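Endoribonuclease YbeY (PDB 1OZ9) probably acts as a zinc-dependent, single-strand-specific endoribonuclease that matures the 3' end of 16S rRNA and takes part in ribosome quality control. Local coordinates at residues 56-59 and 63-66; 92-97 and 106-111. One frame throughout, in Å; residues are numbered along the deposited sequence.

Interaction 1 of 2, residues 56-59 and 63-66; sequences LNKT and KDKP
Asn-57 ND2 donates to the backbone oxygen of Lys-65, at 2.8 Å. The bond is nearly straight, with an N-H...O angle of 171°. Lys-65 O lies almost exactly in the amide plane of Asn-57, while ND2 sits above the carbonyl plane of Lys-65. Asn-57 is the buried residue of an otherwise exposed contact, and its side chain projects from helix 50-61 into the bend of 63-66. Both Lys-63 O and Lys-65 O come close to its CB, the former at 3.2 Å. The amide also has aliphatic neighbours. Lys-63 CB and Lys-65 CG each lie 3.8 Å from Asn-57 ND2. The same side chain also touches Leu-70 of strand 69-78.

A second bond is purely backbone. Lys-63 N donates to Asn-57 O at 3.1 Å. Together the two bonds tie one helix residue to both Lys-63 and Lys-65. Between these lies Asp-64, the centre of an inverse gamma turn, in which Lys-65 N bonds back to Lys-63 O.

On the outer side the side chains of Lys-58 and Asp-64 run alongside each other in the same direction. Lys-58 is fully extended, with CG anti to the backbone N (chi1 -177°), which lays its CD along the carboxylate. Lys-58 NZ stays 4.1 Å from Asp-64 OD2, too far for a salt bridge. The firmer partner of Asp-64 is Arg-54, which forms a salt bridge with OD1.

The arrangement is a chain reversal after a helix: an inverse gamma turn held against the last turns of helix 50-61 before the chain enters strand 69-78.

Interaction 2 of 2, residues 92-97 and 106-111; sequences DTAERQ and EEEVKR
This contact is the crossing of two consecutive helices, 91-101 and 105-120, in the metalloproteinase-like fold of YbeY. The second helix also carries His-115 and His-119, predicted ligands of the catalytic zinc ion. The short segments cross at 118°, and their axes come within 8.9 Å. The CA atoms of Ala-94 and Glu-108 are the nearest pair across the two segments: a small residue faces a long one.

Glu-108 does most of the reaching. Its CG is anti to the backbone N (chi1 -178°), and the chain then bends at chi2. The methylene CG thus lies against the helix backbone, 3.4 Å from Ala-94 O, and it also packs on Ala-94 CB. The bend carries the carboxylate along helix 91-101 toward Gln-97, while Ala-98 and Leu-101 touch the same side chain.

The carboxylate and the Gln-97 amide stand nearly perpendicular, their planes 86° apart. Glu-108 OE2 also rests 3.6 Å from Gln-97 CB. The other oxygen, OE1, accepts a hydrogen bond from His-103 NE2 in the link between the helices. The buried acid therefore joins the link to the crossing.

Shortening Glu-108 to an alanine is likely to open a gap beside Ala-94 and leave His-103 without its acceptor. Leu-105 and Leu-112 of the second helix also pack on Ala-94.

Away from the interface, Glu-107 bridges Lys-110 and Arg-111 along one face of its own helix. The apolar part of the crossing is one close pair, Ala-94 CB against Val-109 CG2 at 4.1 Å.

How the interactions relate
Interaction 1 comes first along the chain, and interaction 2 starts after it has ended. Their centres are about 19 Å apart. The nearest atoms come within about 4 Å but do not touch. Interaction 1 lies at the surface, where helix 50-61 gives way to the loop before strand 69-78. Strand 81-90 then follows and leads into helix 91-101, the first helix of interaction 2. Interaction 2 is buried and joins that helix to helix 105-120. Both lie near predicted zinc ligands: Lys-63 is about 9 Å from His-125, and Glu-108 about 8 Å from His-115, measured between side chains. A surface turn and a buried helix pair thus both lie near the probable catalytic site.

Interaction 1 of 2, residues 56-59 and 63-66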
loop_
_atom_site.group_PDB
_atom_site.type_symbol
_atom_site.label_atom_id
_atom_site.label_comp_id
_atom_site.label_asym_id
_atom_site.label_seq_id
_atom_site.Cartn_x
_atom_site.Cartn_y
_atom_site.Cartn_z
ATOM N N LEU A 56 11.187 -3.744 -10.095
ATOM C CA LEU A 56 10.925 -2.451 -9.464
ATOM C C LEU A 56 11.892 -2.176 -8.309
ATOM O O LEU A 56 12.469 -1.079 -8.204
ATOM C CB LEU A 56 9.486 -2.371 -8.975
ATOM C CG LEU A 56 8.428 -2.315 -10.076
ATOM C CD1 LEU A 56 7.009 -2.387 -9.478
ATOM C CD2 LEU A 56 8.627 -1.069 -10.974
ATOM N N ASN A 57 12.079 -3.184 -7.458
ATOM C CA ASN A 57 12.972 -3.088 -6.312
ATOM C C ASN A 57 14.391 -2.810 -6.773
ATOM O O ASN A 57 15.114 -2.014 -6.173
ATOM C CB ASN A 57 12.930 -4.402 -5.534
ATOM C CG ASN A 57 13.173 -4.226 -4.031
ATOM O OD1 ASN A 57 13.146 -3.106 -3.480
ATOM N ND2 ASN A 57 13.378 -5.353 -3.355
ATOM N N LYS A 58 14.795 -3.469 -7.856
ATOM C CA LYS A 58 16.126 -3.257 -8.405
ATOM C C LYS A 58 16.277 -1.852 -8.959
ATOM O O LYS A 58 17.248 -1.148 -8.673
ATOM C CB LYS A 58 16.402 -4.254 -9.529
ATOM C CG LYS A 58 17.814 -4.162 -10.123
ATOM C CD LYS A 58 18.116 -5.283 -11.115
ATOM C CE LYS A 58 19.633 -5.330 -11.403
ATOM N NZ LYS A 58 20.026 -6.247 -12.513
ATOM N N THR A 59 15.316 -1.447 -9.775
ATOM C CA THR A 59 15.393 -0.158 -10.444
ATOM C C THR A 59 15.305 1.021 -9.471
ATOM O O THR A 59 16.109 1.969 -9.534
ATOM C CB THR A 59 14.265 -0.072 -11.497
ATOM O OG1 THR A 59 14.611 -0.888 -12.626
ATOM C CG2 THR A 59 14.164 1.332 -12.078
ATOM N N LYS A 63 17.795 -2.919 -4.920
ATOM C CA LYS A 63 17.744 -4.186 -4.195
ATOM C C LYS A 63 17.182 -5.249 -5.130
ATOM O O LYS A 63 15.973 -5.303 -5.395
ATOM C CB LYS A 63 16.900 -4.059 -2.921
ATOM C CG LYS A 63 17.645 -3.335 -1.787
ATOM C CD LYS A 63 16.703 -2.920 -0.642
ATOM C CE LYS A 63 17.496 -2.394 0.579
ATOM N NZ LYS A 63 16.563 -1.886 1.641
ATOM N N ASP A 64 18.075 -6.086 -5.639
ATOM C CA ASP A 64 17.705 -7.116 -6.605
ATOM C C ASP A 64 17.073 -8.331 -5.944
ATOM O O ASP A 64 17.692 -9.382 -5.824
ATOM C CB ASP A 64 18.927 -7.520 -7.436
ATOM C CG ASP A 64 18.565 -8.374 -8.637
ATOM O OD1 ASP A 64 17.361 -8.592 -8.886
ATOM O OD2 ASP A 64 19.425 -8.867 -9.384
ATOM N N LYS A 65 15.827 -8.170 -5.519
ATOM C CA LYS A 65 15.078 -9.249 -4.911
ATOM C C LYS A 65 13.613 -8.840 -4.826
ATOM O O LYS A 65 13.283 -7.655 -4.903
ATOM C CB LYS A 65 15.617 -9.552 -3.518
ATOM C CG LYS A 65 15.515 -8.380 -2.535
ATOM C CD LYS A 65 16.178 -8.766 -1.199
ATOM C CE LYS A 65 16.889 -7.565 -0.546
ATOM N NZ LYS A 65 17.823 -7.962 0.564
ATOM N N PRO A 66 12.734 -9.819 -4.682
ATOM C CA PRO A 66 11.303 -9.533 -4.542
ATOM C C PRO A 66 11.053 -8.959 -3.161
ATOM O O PRO A 66 11.945 -9.037 -2.310
ATOM C CB PRO A 66 10.646 -10.911 -4.639
ATOM C CG PRO A 66 11.745 -11.857 -5.075
ATOM C CD PRO A 66 13.039 -11.262 -4.654
#

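Interaction 2 of 2, residues 92-97 and 106-111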
loop_
_atom_site.group_PDB
_atom_site.type_symbol
_atom_site.label_atom_id
_atom_site.label_comp_id
_atom_site.label_asym_id
_atom_site.label_seq_id
_atom_site.Cartn_x
_atom_site.Cartn_y
_atom_site.Cartn_z
ATOM N N ASP A 92 2.454 -12.901 -4.770
ATOM C CA ASP A 92 3.298 -14.052 -4.472
ATOM C C ASP A 92 3.892 -13.948 -3.075
ATOM O O ASP A 92 3.888 -14.911 -2.302
ATOM C CB ASP A 92 4.470 -14.133 -5.435
ATOM C CG ASP A 92 4.062 -14.470 -6.850
ATOM O OD1 ASP A 92 2.936 -15.013 -7.070
ATOM O OD2 ASP A 92 4.830 -14.225 -7.805
ATOM N N THR A 93 4.456 -12.789 -2.770
ATOM C CA THR A 93 5.074 -12.612 -1.474
ATOM C C THR A 93 4.023 -12.507 -0.404
ATOM O O THR A 93 4.199 -13.072 0.660
ATOM C CB THR A 93 6.008 -11.385 -1.472
ATOM O OG1 THR A 93 7.170 -11.715 -2.236
ATOM C CG2 THR A 93 6.565 -11.121 -0.053
ATOM N N ALA A 94 2.929 -11.800 -0.695
ATOM C CA ALA A 94 1.824 -11.670 0.253
ATOM C C ALA A 94 1.311 -13.059 0.677
ATOM O O ALA A 94 1.022 -13.295 1.857
ATOM C CB ALA A 94 0.678 -10.842 -0.386
ATOM N N GLU A 95 1.204 -13.983 -0.279
ATOM C CA GLU A 95 0.714 -15.332 0.058
ATOM C C GLU A 95 1.642 -16.041 1.040
ATOM O O GLU A 95 1.176 -16.687 1.979
ATOM C CB GLU A 95 0.504 -16.203 -1.188
ATOM C CG GLU A 95 -0.730 -15.852 -2.017
ATOM C CD GLU A 95 -0.859 -16.768 -3.230
ATOM O OE1 GLU A 95 0.109 -16.805 -4.030
ATOM O OE2 GLU A 95 -1.898 -17.467 -3.361
ATOM N N ARG A 96 2.949 -15.910 0.823
ATOM C CA ARG A 96 3.926 -16.566 1.689
ATOM C C ARG A 96 3.898 -15.981 3.078
ATOM O O ARG A 96 4.028 -16.707 4.064
ATOM C CB ARG A 96 5.356 -16.469 1.140
ATOM C CG ARG A 96 5.642 -17.334 -0.077
ATOM C CD ARG A 96 7.089 -17.243 -0.578
ATOM N NE ARG A 96 7.116 -17.219 -2.039
ATOM C CZ ARG A 96 7.437 -16.147 -2.764
ATOM N NH1 ARG A 96 7.803 -15.018 -2.174
ATOM N NH2 ARG A 96 7.417 -16.218 -4.090
ATOM N N GLN A 97 3.762 -14.661 3.156
ATOM C CA GLN A 97 3.737 -13.999 4.452
ATOM C C GLN A 97 2.475 -14.372 5.198
ATOM O O GLN A 97 2.499 -14.662 6.402
ATOM C CB GLN A 97 3.885 -12.457 4.308
ATOM C CG GLN A 97 5.321 -12.063 3.996
ATOM C CD GLN A 97 5.552 -10.571 3.711
ATOM O OE1 GLN A 97 4.648 -9.724 3.837
ATOM N NE2 GLN A 97 6.777 -10.259 3.339
ATOM N N GLU A 106 -6.280 -12.165 2.015
ATOM C CA GLU A 106 -7.011 -10.895 2.017
ATOM C C GLU A 106 -6.528 -10.052 3.165
ATOM O O GLU A 106 -6.317 -8.860 3.002
ATOM C CB GLU A 106 -8.524 -11.078 2.143
ATOM C CG GLU A 106 -9.128 -11.742 0.927
ATOM C CD GLU A 106 -10.647 -11.655 0.864
ATOM O OE1 GLU A 106 -11.272 -10.943 1.687
ATOM O OE2 GLU A 106 -11.218 -12.319 -0.023
ATOM N N GLU A 107 -6.346 -10.673 4.329
ATOM C CA GLU A 107 -5.876 -9.903 5.466
ATOM C C GLU A 107 -4.477 -9.337 5.189
ATOM O O GLU A 107 -4.203 -8.174 5.515
ATOM C CB GLU A 107 -5.889 -10.730 6.750
ATOM C CG GLU A 107 -5.324 -9.978 7.955
ATOM C CD GLU A 107 -6.201 -8.817 8.444
ATOM O OE1 GLU A 107 -7.445 -8.869 8.298
ATOM O OE2 GLU A 107 -5.639 -7.839 8.996
ATOM N N GLU A 108 -3.613 -10.123 4.555
ATOM C CA GLU A 108 -2.248 -9.661 4.277
ATOM C C GLU A 108 -2.253 -8.537 3.236
ATOM O O GLU A 108 -1.528 -7.528 3.355
ATOM C CB GLU A 108 -1.342 -10.830 3.844
ATOM C CG GLU A 108 0.122 -10.443 3.569
ATOM C CD GLU A 108 0.871 -9.956 4.814
ATOM O OE1 GLU A 108 0.343 -10.093 5.955
ATOM O OE2 GLU A 108 2.007 -9.438 4.653
ATOM N N VAL A 109 -3.081 -8.691 2.208
ATOM C CA VAL A 109 -3.147 -7.644 1.208
ATOM C C VAL A 109 -3.688 -6.331 1.782
ATOM O O VAL A 109 -3.200 -5.249 1.459
ATOM C CB VAL A 109 -3.948 -8.118 -0.013
ATOM C CG1 VAL A 109 -4.219 -6.935 -0.960
ATOM C CG2 VAL A 109 -3.135 -9.238 -0.700
ATOM N N LYS A 110 -4.709 -6.434 2.612
ATOM C CA LYS A 110 -5.293 -5.272 3.277
ATOM C C LYS A 110 -4.225 -4.540 4.108
ATOM O O LYS A 110 -4.076 -3.297 4.043
ATOM C CB LYS A 110 -6.449 -5.699 4.191
ATOM C CG LYS A 110 -7.111 -4.529 4.968
ATOM C CD LYS A 110 -8.291 -5.011 5.827
ATOM C CE LYS A 110 -7.817 -5.775 7.035
ATOM N NZ LYS A 110 -8.944 -6.338 7.861
ATOM N N ARG A 111 -3.459 -5.314 4.856
ATOM C CA ARG A 111 -2.414 -4.756 5.707
ATOM C C ARG A 111 -1.302 -4.093 4.892
ATOM O O ARG A 111 -0.741 -3.058 5.299
ATOM C CB ARG A 111 -1.843 -5.837 6.612
ATOM C CG ARG A 111 -2.777 -6.202 7.805
ATOM C CD ARG A 111 -2.215 -7.306 8.706
ATOM N NE ARG A 111 -3.199 -7.947 9.579
ATOM C CZ ARG A 111 -2.877 -8.745 10.625
ATOM N NH1 ARG A 111 -1.598 -8.962 10.939
ATOM N NH2 ARG A 111 -3.830 -9.325 11.369
#